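PDB 3BJN: transcriptional regulator, putative from Vibrio cholerae O1 biovar eltor str. N16961, which probably binds DNA as an IclR-type transcriptional regulator, this chain being its C-terminal domain, the part that senses small effector molecules in relatives. Local coordinates for residues V18-R21 with L22-T26; E83-L86 with R87-E91; K97-S100 with E101-K104; H145-E148 with S149-R153. All coordinates share one frame; numbering follows the deposited sequence.

Contact 1 (V18-R21 with L22-T26); sequences VLSR and LQKQT
K24 lies back along helix 12-26 over S20, one turn earlier. Its backbone N donates to S20 O at 3.1 Å. The side chain then passes beside the same carbonyl. CB lies near both R21 O and S20 O. CG comes closest to the carbonyl, 3.4 Å from S20 O, and CD draws off a little. CE meets the serine hydroxyl, 3.5 Å from S20 OG. The S20 hydroxyl faces the lysine because OG stands anti to its own backbone N (chi1 174°). NZ runs past OG without bonding to it. A water bridges the two: it bonds to S20 OG at 3.1 Å and accepts a weak bond from K24 NZ. A second water donates to S20 O and to Q23 OE1, so S20 O is gripped by a backbone N-H and a water. The amide of Q23 also bonds to R46 and E47.

The next pair around the helix is R21 and Q25. R21 CG touches Q25 CD at 3.6 Å. Q25 NE2 lies loosely over the NE end of one guanidinium face, and the amide and guanidinium planes are 19° apart. On the inner side L19 CD2 and L22 CD2 are 4.5 Å apart. Both leucines pack on A30 and I138 of the sheet. T26 closes the last turn: its OG1 donates to L22 O at 2.9 Å, from the face opposite the one used by T26 N. The chemistry is that of an amphipathic helix. Leucines seal it to the sheet; on its polar flank, water bridges and contacts between long side chains join one turn to the next.

Contact 2 (E83-L86 with R87-E91); sequences EKIL and RYFGE
L86 and E91 meet where helix 79-88 ends, and this is the compact part of the contact. E91 N donates to L86 O at 2.9 Å, from above the carbonyl plane. The two CB atoms, L86 CB and E91 CB, are 4.0 Å apart. The E91 carboxylate turns away and accepts a bond from W98 NE1 through OE1. L86 itself also packs on L74 of helix 67-76.

I85 and F89 lie side by side and point the same way. I85 CG2 touches F89 CE2 at 3.9 Å, and F89 CD2 comes 3.4 Å from I85 O. The methyl CG2 can reach the ring because it stands anti to the backbone N of I85, on the side of the carbonyl carbon. Y88 covers one face of the F89 ring: Y88 CD2 sits 3.6 Å above its plane, over the centre. Y88 also stacks its ring on Y38.

The outer side is looser. E83 and R87 run alongside each other, their carboxylate and guanidinium planes turned 67° apart. R87 CG passes 3.2 Å from E83 O, and R87 NH1 rests 3.7 Å from E83 CB. The charged ends do not close into a salt bridge, since E83 OE1 and R87 NH1 are 4.1 Å apart. At that separation, with the arginine exposed to solvent, any attraction is probably weak. The chain leaves helical geometry at F89, and G90 follows with a positive phi of 81° as the C-prime residue. With E91 N bonded to L86 O and G90 N to R87 O, the arrangement is a Schellman motif.

Contact 3 (K97-S100 with E101-K104); sequences KWQS and EFEK
W98 O takes the backbone N of F102 at 3.0 Å, nearly in line with its C=O bond. The same oxygen also lies over one face of the F102 ring, 3.4 Å above the plane and shifted toward the rim. Two more helical bonds follow: E103 N donates to Q99 O at 3.0 Å, and K104 N donates to S100 O.

S100 and Q99 turn back along the chain. S100 OG sits between its backbone N and carbonyl carbon (chi1 66°), and from there it bonds to D96 O. Q99 bends at chi2 and sends NE2 to P93 O. On the way NE2 passes the edge of the F102 ring, 4.1 Å from F102 CD2, with the amide plane 72° from the ring plane. E103 runs extended past the Q99 carbonyl, its CG 3.4 Å from Q99 O.

The inner packing rests on W98 and F102. W98 CE3 touches F102 CZ at 3.5 Å. The rings meet obliquely, their planes 36° apart. Both pack on L86 of helix 79-88, and F102 also reaches L74 and A75 of helix 67-76. The aromatic pair thus gives this part of helix 96-108 an apolar side toward helices 67-76 and 79-88, while S100 and Q99 turn their polar atoms to the backbone carbonyls of D96 and P93.

Contact 4 (H145-E148 with S149-R153); sequences HRVE and SNKQR
N150 reaches back to R146 because its CG stands beside its own backbone N (chi1 -66°). A chi2 of -79° then turns the amide so that ND2 faces the R146 carbonyl. The bond from N150 ND2 to R146 O is 2.9 Å long and nearly straight, at 164°. The acceptor lies close to the plane of the amide. R146 O is shared: S149 N also donates to it at 3.2 Å, from well above the carbonyl plane.

Helix 144-163 is kinked here. S149 N and N150 N both bond to a carbonyl three residues back. N150 N meets V147 O at 3.0 Å, again from above the carbonyl plane. K151 N is 2.9 Å from V147 O, but the angle is too poor for a hydrogen bond. A water takes its place. It accepts from K151 N at 3.2 Å and donates to E148 O at 2.7 Å. A second water donates to H145 O and bonds to S149 OG, joining two groups that do not meet directly. Water thus stands in for part of the regular helical bonding.

The other end of the N150 amide is held too. R153 NH2 donates to N150 OD1 at 3.0 Å, with OD1 at the edge of the guanidinium and in its plane. The amide therefore joins the turn before the kink to the turn after it. Around this point, R153 NH1 bonds to Q25 O of helix 12-26. R146 forms a salt bridge to E28, just beyond that helix. V147 faces inward, onto S122 and I124 of strand 121-130.

Overall arrangement
All four are local contacts along or at the end of a helix, and they fall into two groups. Contacts 1 and 4 lie on helices 12-26 and 144-163, which pack on each other and on the sheet, and touch through Q25 and R153. Contacts 2 and 3 lie on the successive helices 79-88 and 96-108 and share an apolar and indole-carboxylate junction. The centres of contacts 1 and 2 are about 33 Å apart. Contacts 1, 2 and 3 are partly buried, each with two buried residues that touch: L19 and L22, I85 and L86, W98 and F102. Contact 4 is a surface contact, with V147 its one buried residue, where backbone bonds, an amide, a guanidinium and waters do the joining.

Contact 1 (V18-R21 with L22-T26)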
loop_
_atom_site.group_PDB
_atom_site.type_symbol
_atom_site.label_atom_id
_atom_site.label_comp_id
_atom_site.label_asym_id
_atom_site.label_seq_id
_atom_site.Cartn_x
_atom_site.Cartn_y
_atom_site.Cartn_z
ATOM N N VAL A 18 10.589 4.488 -9.777
ATOM C CA VAL A 18 9.708 3.325 -9.776
ATOM C C VAL A 18 8.229 3.747 -9.913
ATOM O O VAL A 18 7.454 3.133 -10.676
ATOM C CB VAL A 18 9.959 2.470 -8.504
ATOM C CG1 VAL A 18 8.774 1.599 -8.192
ATOM C CG2 VAL A 18 11.284 1.656 -8.666
ATOM N N LEU A 19 7.827 4.815 -9.220
ATOM C CA LEU A 19 6.413 5.245 -9.307
ATOM C C LEU A 19 6.088 5.848 -10.664
ATOM O O LEU A 19 4.986 5.673 -11.207
ATOM C CB LEU A 19 6.087 6.264 -8.221
ATOM C CG LEU A 19 6.135 5.712 -6.799
ATOM C CD1 LEU A 19 5.922 6.909 -5.869
ATOM C CD2 LEU A 19 5.071 4.627 -6.569
ATOM N N SER A 20 7.050 6.583 -11.222
ATOM C CA SER A 20 6.865 7.132 -12.573
ATOM C C SER A 20 6.599 6.013 -13.588
ATOM O O SER A 20 5.629 6.043 -14.363
ATOM C CB SER A 20 8.106 7.904 -12.961
ATOM O OG SER A 20 8.039 8.343 -14.313
ATOM N N ARG A 21 7.463 4.996 -13.579
ATOM C CA ARG A 21 7.276 3.862 -14.496
ATOM C C ARG A 21 5.940 3.152 -14.252
ATOM O O ARG A 21 5.238 2.789 -15.195
ATOM C CB ARG A 21 8.431 2.861 -14.345
ATOM C CG ARG A 21 8.258 1.681 -15.293
ATOM C CD ARG A 21 9.505 0.804 -15.305
ATOM N NE ARG A 21 9.622 0.122 -14.020
ATOM C CZ ARG A 21 10.257 -1.035 -13.819
ATOM N NH1 ARG A 21 10.835 -1.670 -14.838
ATOM N NH2 ARG A 21 10.316 -1.553 -12.594
ATOM N N LEU A 22 5.617 2.938 -12.975
ATOM C CA LEU A 22 4.416 2.194 -12.611
ATOM C C LEU A 22 3.180 2.891 -13.172
ATOM O O LEU A 22 2.294 2.233 -13.740
ATOM C CB LEU A 22 4.336 2.111 -11.097
ATOM C CG LEU A 22 3.101 1.412 -10.566
ATOM C CD1 LEU A 22 2.846 0.005 -11.173
ATOM C CD2 LEU A 22 3.343 1.306 -9.050
ATOM N N GLN A 23 3.112 4.223 -13.038
ATOM C CA GLN A 23 1.965 4.934 -13.637
ATOM C C GLN A 23 1.944 4.849 -15.156
ATOM O O GLN A 23 0.879 4.728 -15.758
ATOM C CB GLN A 23 1.941 6.398 -13.212
ATOM C CG GLN A 23 0.871 7.229 -13.934
ATOM C CD GLN A 23 0.789 8.633 -13.331
ATOM O OE1 GLN A 23 1.787 9.357 -13.288
ATOM N NE2 GLN A 23 -0.387 9.027 -12.907
ATOM N N LYS A 24 3.119 4.900 -15.786
ATOM C CA LYS A 24 3.179 4.783 -17.261
ATOM C C LYS A 24 2.843 3.360 -17.778
ATOM O O LYS A 24 2.497 3.227 -18.960
ATOM C CB LYS A 24 4.554 5.232 -17.734
ATOM C CG LYS A 24 4.748 6.728 -17.559
ATOM C CD LYS A 24 6.116 7.065 -18.084
ATOM C CE LYS A 24 6.612 8.355 -17.515
ATOM N NZ LYS A 24 7.913 8.651 -18.199
ATOM N N GLN A 25 2.950 2.345 -16.902
ATOM C CA GLN A 25 2.633 0.945 -17.238
ATOM C C GLN A 25 1.157 0.631 -17.030
ATOM O O GLN A 25 0.579 -0.208 -17.730
ATOM C CB GLN A 25 3.445 0.014 -16.344
ATOM C CG GLN A 25 4.934 -0.079 -16.725
ATOM C CD GLN A 25 5.698 -0.883 -15.724
ATOM O OE1 GLN A 25 5.431 -0.821 -14.524
ATOM N NE2 GLN A 25 6.657 -1.660 -16.206
ATOM N N THR A 26 0.552 1.284 -16.030
ATOM C CA THR A 26 -0.833 0.971 -15.665
ATOM C C THR A 26 -1.854 2.023 -16.040
ATOM O O THR A 26 -3.078 1.748 -16.038
ATOM C CB THR A 26 -0.960 0.774 -14.120
ATOM O OG1 THR A 26 -0.554 1.985 -13.464
ATOM C CG2 THR A 26 -0.101 -0.383 -13.624
HETATM O O HOH W 1 4.436 8.717 -14.548
HETATM O O HOH W 2 9.577 6.497 -16.276
#

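Contact 2 (E83-L86 with R87-E91)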
loop_
_atom_site.group_PDB
_atom_site.type_symbol
_atom_site.label_atom_id
_atom_site.label_comp_id
_atom_site.label_asym_id
_atom_site.label_seq_id
_atom_site.Cartn_x
_atom_site.Cartn_y
_atom_site.Cartn_z
ATOM N N GLU A 83 0.028 -6.352 16.301
ATOM C CA GLU A 83 -0.961 -6.535 17.371
ATOM C C GLU A 83 -1.263 -5.236 18.122
ATOM O O GLU A 83 -2.440 -4.917 18.383
ATOM C CB GLU A 83 -0.524 -7.657 18.334
ATOM C CG GLU A 83 -0.482 -9.013 17.631
ATOM C CD GLU A 83 0.313 -10.056 18.413
ATOM O OE1 GLU A 83 0.798 -9.760 19.533
ATOM O OE2 GLU A 83 0.446 -11.181 17.900
ATOM N N LYS A 84 -0.220 -4.465 18.430
ATOM C CA LYS A 84 -0.377 -3.178 19.131
ATOM C C LYS A 84 -1.246 -2.220 18.331
ATOM O O LYS A 84 -2.088 -1.484 18.879
ATOM C CB LYS A 84 0.991 -2.516 19.370
ATOM C CG LYS A 84 1.820 -3.132 20.473
ATOM C CD LYS A 84 3.103 -2.341 20.612
ATOM C CE LYS A 84 3.952 -2.893 21.732
ATOM N NZ LYS A 84 5.305 -2.288 21.669
ATOM N N ILE A 85 -1.027 -2.211 17.017
ATOM C CA ILE A 85 -1.748 -1.305 16.160
ATOM C C ILE A 85 -3.217 -1.723 16.087
ATOM O O ILE A 85 -4.103 -0.916 16.285
ATOM C CB ILE A 85 -1.107 -1.246 14.740
ATOM C CG1 ILE A 85 0.266 -0.581 14.848
ATOM C CG2 ILE A 85 -1.988 -0.467 13.792
ATOM C CD1 ILE A 85 1.140 -0.749 13.592
ATOM N N LEU A 86 -3.472 -3.001 15.833
ATOM C CA LEU A 86 -4.859 -3.459 15.674
ATOM C C LEU A 86 -5.614 -3.253 17.002
ATOM O O LEU A 86 -6.786 -2.854 16.990
ATOM C CB LEU A 86 -4.904 -4.925 15.241
ATOM C CG LEU A 86 -4.574 -5.148 13.754
ATOM C CD1 LEU A 86 -4.789 -6.609 13.430
ATOM C CD2 LEU A 86 -5.419 -4.283 12.857
ATOM N N ARG A 87 -4.947 -3.535 18.130
ATOM C CA ARG A 87 -5.610 -3.344 19.442
ATOM C C ARG A 87 -5.960 -1.870 19.705
ATOM O O ARG A 87 -7.002 -1.530 20.308
ATOM C CB ARG A 87 -4.799 -3.945 20.596
ATOM C CG ARG A 87 -4.729 -5.482 20.508
ATOM C CD ARG A 87 -4.428 -6.182 21.808
ATOM N NE ARG A 87 -4.721 -7.616 21.661
ATOM C CZ ARG A 87 -3.809 -8.560 21.435
ATOM N NH1 ARG A 87 -2.515 -8.245 21.340
ATOM N NH2 ARG A 87 -4.194 -9.826 21.302
ATOM N N TYR A 88 -5.081 -0.969 19.288
ATOM C CA TYR A 88 -5.406 0.447 19.415
ATOM C C TYR A 88 -6.694 0.791 18.675
ATOM O O TYR A 88 -7.520 1.530 19.172
ATOM C CB TYR A 88 -4.271 1.277 18.846
ATOM C CG TYR A 88 -4.593 2.740 18.754
ATOM C CD1 TYR A 88 -4.795 3.498 19.914
ATOM C CD2 TYR A 88 -4.691 3.383 17.520
ATOM C CE1 TYR A 88 -5.064 4.884 19.847
ATOM C CE2 TYR A 88 -4.972 4.760 17.430
ATOM C CZ TYR A 88 -5.152 5.499 18.612
ATOM O OH TYR A 88 -5.423 6.860 18.503
ATOM N N PHE A 89 -6.877 0.225 17.483
ATOM C CA PHE A 89 -8.071 0.511 16.705
ATOM C C PHE A 89 -9.261 -0.375 17.084
ATOM O O PHE A 89 -10.279 -0.375 16.383
ATOM C CB PHE A 89 -7.747 0.367 15.222
ATOM C CG PHE A 89 -6.884 1.474 14.696
ATOM C CD1 PHE A 89 -7.305 2.817 14.780
ATOM C CD2 PHE A 89 -5.627 1.191 14.135
ATOM C CE1 PHE A 89 -6.490 3.867 14.315
ATOM C CE2 PHE A 89 -4.823 2.245 13.629
ATOM C CZ PHE A 89 -5.244 3.573 13.737
ATOM N N GLY A 90 -9.129 -1.156 18.154
ATOM C CA GLY A 90 -10.261 -1.925 18.686
ATOM C C GLY A 90 -10.534 -3.237 17.956
ATOM O O GLY A 90 -11.598 -3.837 18.102
ATOM N N GLU A 91 -9.543 -3.703 17.210
ATOM C CA GLU A 91 -9.610 -4.980 16.525
ATOM C C GLU A 91 -8.928 -6.036 17.367
ATOM O O GLU A 91 -8.014 -5.731 18.143
ATOM C CB GLU A 91 -8.924 -4.895 15.161
ATOM C CG GLU A 91 -9.584 -3.926 14.180
ATOM C CD GLU A 91 -10.987 -4.378 13.708
ATOM O OE1 GLU A 91 -11.208 -5.589 13.466
ATOM O OE2 GLU A 91 -11.864 -3.500 13.567
#

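Contact 3 (K97-S100 with E101-K104)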
loop_
_atom_site.group_PDB
_atom_site.type_symbol
_atom_site.label_atom_id
_atom_site.label_comp_id
_atom_site.label_asym_id
_atom_site.label_seq_id
_atom_site.Cartn_x
_atom_site.Cartn_y
_atom_site.Cartn_z
ATOM N N LYS A 97 -10.549 -13.701 10.827
ATOM C CA LYS A 97 -10.713 -12.728 9.733
ATOM C C LYS A 97 -9.464 -11.862 9.499
ATOM O O LYS A 97 -9.202 -11.425 8.364
ATOM C CB LYS A 97 -11.974 -11.872 9.900
ATOM C CG LYS A 97 -11.933 -10.825 10.987
ATOM C CD LYS A 97 -13.322 -10.250 11.168
ATOM C CE LYS A 97 -13.301 -9.015 12.044
ATOM N NZ LYS A 97 -14.690 -8.474 12.197
ATOM N N TRP A 98 -8.695 -11.633 10.565
ATOM C CA TRP A 98 -7.387 -10.995 10.442
ATOM C C TRP A 98 -6.288 -11.996 10.067
ATOM O O TRP A 98 -5.551 -11.789 9.099
ATOM C CB TRP A 98 -7.037 -10.221 11.734
ATOM C CG TRP A 98 -7.769 -8.920 11.822
ATOM C CD1 TRP A 98 -8.788 -8.603 12.678
ATOM C CD2 TRP A 98 -7.589 -7.781 10.967
ATOM N NE1 TRP A 98 -9.229 -7.324 12.426
ATOM C CE2 TRP A 98 -8.520 -6.800 11.377
ATOM C CE3 TRP A 98 -6.723 -7.491 9.911
ATOM C CZ2 TRP A 98 -8.594 -5.538 10.778
ATOM C CZ3 TRP A 98 -6.798 -6.239 9.311
ATOM C CH2 TRP A 98 -7.728 -5.278 9.746
ATOM N N GLN A 99 -6.183 -13.090 10.818
ATOM C CA GLN A 99 -5.103 -14.046 10.609
ATOM C C GLN A 99 -5.157 -14.683 9.220
ATOM O O GLN A 99 -4.123 -14.806 8.558
ATOM C CB GLN A 99 -5.069 -15.102 11.720
ATOM C CG GLN A 99 -4.552 -14.526 13.065
ATOM C CD GLN A 99 -3.249 -13.755 12.883
ATOM O OE1 GLN A 99 -2.346 -14.213 12.180
ATOM N NE2 GLN A 99 -3.158 -12.569 13.479
ATOM N N SER A 100 -6.360 -15.029 8.763
ATOM C CA SER A 100 -6.529 -15.582 7.414
ATOM C C SER A 100 -6.120 -14.581 6.328
ATOM O O SER A 100 -5.531 -14.989 5.322
ATOM C CB SER A 100 -7.957 -16.092 7.169
ATOM O OG SER A 100 -8.878 -15.011 7.171
ATOM N N GLU A 101 -6.422 -13.291 6.532
ATOM C CA GLU A 101 -6.056 -12.258 5.556
ATOM C C GLU A 101 -4.540 -12.133 5.495
ATOM O O GLU A 101 -3.974 -12.083 4.404
ATOM C CB GLU A 101 -6.718 -10.892 5.860
ATOM C CG GLU A 101 -6.364 -9.721 4.880
ATOM C CD GLU A 101 -6.810 -9.899 3.396
ATOM O OE1 GLU A 101 -7.683 -10.749 3.087
ATOM O OE2 GLU A 101 -6.282 -9.164 2.513
ATOM N N PHE A 102 -3.879 -12.087 6.658
ATOM C CA PHE A 102 -2.421 -11.942 6.659
ATOM C C PHE A 102 -1.714 -13.128 6.022
ATOM O O PHE A 102 -0.751 -12.942 5.276
ATOM C CB PHE A 102 -1.865 -11.702 8.055
ATOM C CG PHE A 102 -2.365 -10.446 8.708
ATOM C CD1 PHE A 102 -2.649 -9.297 7.956
ATOM C CD2 PHE A 102 -2.518 -10.403 10.086
ATOM C CE1 PHE A 102 -3.111 -8.121 8.583
ATOM C CE2 PHE A 102 -2.966 -9.251 10.709
ATOM C CZ PHE A 102 -3.251 -8.103 9.963
ATOM N N GLU A 103 -2.197 -14.339 6.301
ATOM C CA GLU A 103 -1.624 -15.545 5.680
ATOM C C GLU A 103 -1.803 -15.516 4.163
ATOM O O GLU A 103 -0.869 -15.829 3.406
ATOM C CB GLU A 103 -2.232 -16.818 6.270
ATOM C CG GLU A 103 -1.775 -17.113 7.705
ATOM C CD GLU A 103 -2.729 -18.041 8.444
ATOM O OE1 GLU A 103 -3.534 -18.728 7.786
ATOM O OE2 GLU A 103 -2.682 -18.079 9.694
ATOM N N LYS A 104 -2.997 -15.129 3.710
ATOM C CA LYS A 104 -3.267 -14.997 2.274
ATOM C C LYS A 104 -2.319 -13.985 1.632
ATOM O O LYS A 104 -1.735 -14.230 0.580
ATOM C CB LYS A 104 -4.716 -14.572 2.060
ATOM C CG LYS A 104 -5.116 -14.385 0.608
ATOM C CD LYS A 104 -6.386 -13.540 0.505
ATOM C CE LYS A 104 -6.965 -13.616 -0.908
ATOM N NZ LYS A 104 -8.342 -13.040 -1.012
#

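Contact 4 (H145-E148 with S149-R153)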
loop_
_atom_site.group_PDB
_atom_site.type_symbol
_atom_site.label_atom_id
_atom_site.label_comp_id
_atom_site.label_asym_id
_atom_site.label_seq_id
_atom_site.Cartn_x
_atom_site.Cartn_y
_atom_site.Cartn_z
ATOM N N HIS A 145 -13.914 0.545 -11.555
ATOM C CA HIS A 145 -14.347 0.419 -12.970
ATOM C C HIS A 145 -13.157 -0.036 -13.840
ATOM O O HIS A 145 -13.314 -0.886 -14.752
ATOM C CB HIS A 145 -14.897 1.752 -13.496
ATOM C CG HIS A 145 -15.330 1.676 -14.918
ATOM N ND1 HIS A 145 -16.490 1.039 -15.304
ATOM C CD2 HIS A 145 -14.745 2.123 -16.054
ATOM C CE1 HIS A 145 -16.606 1.112 -16.620
ATOM N NE2 HIS A 145 -15.550 1.750 -17.097
ATOM N N ARG A 146 -11.979 0.520 -13.554
ATOM C CA ARG A 146 -10.773 0.169 -14.314
ATOM C C ARG A 146 -10.023 -1.027 -13.762
ATOM O O ARG A 146 -9.410 -1.781 -14.531
ATOM C CB ARG A 146 -9.835 1.375 -14.454
ATOM C CG ARG A 146 -10.475 2.476 -15.266
ATOM C CD ARG A 146 -9.472 3.439 -15.846
ATOM N NE ARG A 146 -8.687 4.132 -14.835
ATOM C CZ ARG A 146 -8.980 5.339 -14.356
ATOM N NH1 ARG A 146 -8.178 5.888 -13.450
ATOM N NH2 ARG A 146 -10.075 5.979 -14.760
ATOM N N VAL A 147 -10.042 -1.207 -12.445
ATOM C CA VAL A 147 -9.347 -2.346 -11.841
ATOM C C VAL A 147 -9.979 -3.654 -12.291
ATOM O O VAL A 147 -9.263 -4.631 -12.527
ATOM C CB VAL A 147 -9.304 -2.255 -10.300
ATOM C CG1 VAL A 147 -8.686 -3.524 -9.699
ATOM C CG2 VAL A 147 -8.489 -1.015 -9.879
ATOM N N GLU A 148 -11.304 -3.659 -12.446
ATOM C CA GLU A 148 -12.023 -4.843 -12.920
ATOM C C GLU A 148 -11.561 -5.338 -14.287
ATOM O O GLU A 148 -11.682 -6.523 -14.594
ATOM C CB GLU A 148 -13.529 -4.579 -12.924
ATOM C CG GLU A 148 -14.075 -4.573 -11.525
ATOM C CD GLU A 148 -15.524 -4.129 -11.439
ATOM O OE1 GLU A 148 -16.193 -3.969 -12.496
ATOM O OE2 GLU A 148 -15.990 -3.942 -10.292
ATOM N N SER A 149 -11.007 -4.446 -15.097
ATOM C CA SER A 149 -10.562 -4.812 -16.435
ATOM C C SER A 149 -9.046 -5.037 -16.478
ATOM O O SER A 149 -8.506 -5.469 -17.529
ATOM C CB SER A 149 -10.901 -3.670 -17.411
ATOM O OG SER A 149 -12.313 -3.570 -17.592
ATOM N N ASN A 150 -8.363 -4.719 -15.382
ATOM C CA ASN A 150 -6.878 -4.664 -15.411
ATOM C C ASN A 150 -6.227 -5.249 -14.170
ATOM O O ASN A 150 -5.082 -4.899 -13.824
ATOM C CB ASN A 150 -6.391 -3.222 -15.600
ATOM C CG ASN A 150 -6.754 -2.668 -16.946
ATOM O OD1 ASN A 150 -6.096 -2.969 -17.934
ATOM N ND2 ASN A 150 -7.837 -1.880 -17.004
ATOM N N LYS A 151 -6.945 -6.137 -13.483
ATOM C CA LYS A 151 -6.468 -6.562 -12.163
ATOM C C LYS A 151 -5.097 -7.264 -12.185
ATOM O O LYS A 151 -4.172 -6.869 -11.432
ATOM C CB LYS A 151 -7.538 -7.433 -11.498
ATOM C CG LYS A 151 -7.247 -7.668 -10.043
ATOM C CD LYS A 151 -8.355 -8.491 -9.405
ATOM C CE LYS A 151 -7.996 -8.819 -7.979
ATOM N NZ LYS A 151 -8.964 -9.827 -7.439
ATOM N N GLN A 152 -4.939 -8.273 -13.054
ATOM C CA GLN A 152 -3.680 -9.019 -13.104
ATOM C C GLN A 152 -2.538 -8.102 -13.562
ATOM O O GLN A 152 -1.420 -8.191 -13.039
ATOM C CB GLN A 152 -3.814 -10.240 -14.029
ATOM C CG GLN A 152 -2.489 -10.983 -14.308
ATOM C CD GLN A 152 -2.016 -11.888 -13.170
ATOM O OE1 GLN A 152 -2.309 -11.658 -11.992
ATOM N NE2 GLN A 152 -1.251 -12.920 -13.533
ATOM N N ARG A 153 -2.830 -7.222 -14.517
ATOM C CA ARG A 153 -1.835 -6.254 -14.983
ATOM C C ARG A 153 -1.344 -5.368 -13.841
ATOM O O ARG A 153 -0.148 -5.188 -13.659
ATOM C CB ARG A 153 -2.476 -5.376 -16.068
ATOM C CG ARG A 153 -1.678 -4.154 -16.507
ATOM C CD ARG A 153 -2.567 -3.326 -17.408
ATOM N NE ARG A 153 -1.882 -2.210 -18.079
ATOM C CZ ARG A 153 -2.503 -1.334 -18.860
ATOM N NH1 ARG A 153 -1.793 -0.383 -19.467
ATOM N NH2 ARG A 153 -3.818 -1.411 -19.058
HETATM O O HOH W 3 -12.904 -0.953 -17.536
HETATM O O HOH W 4 -9.430 -7.917 -14.491
#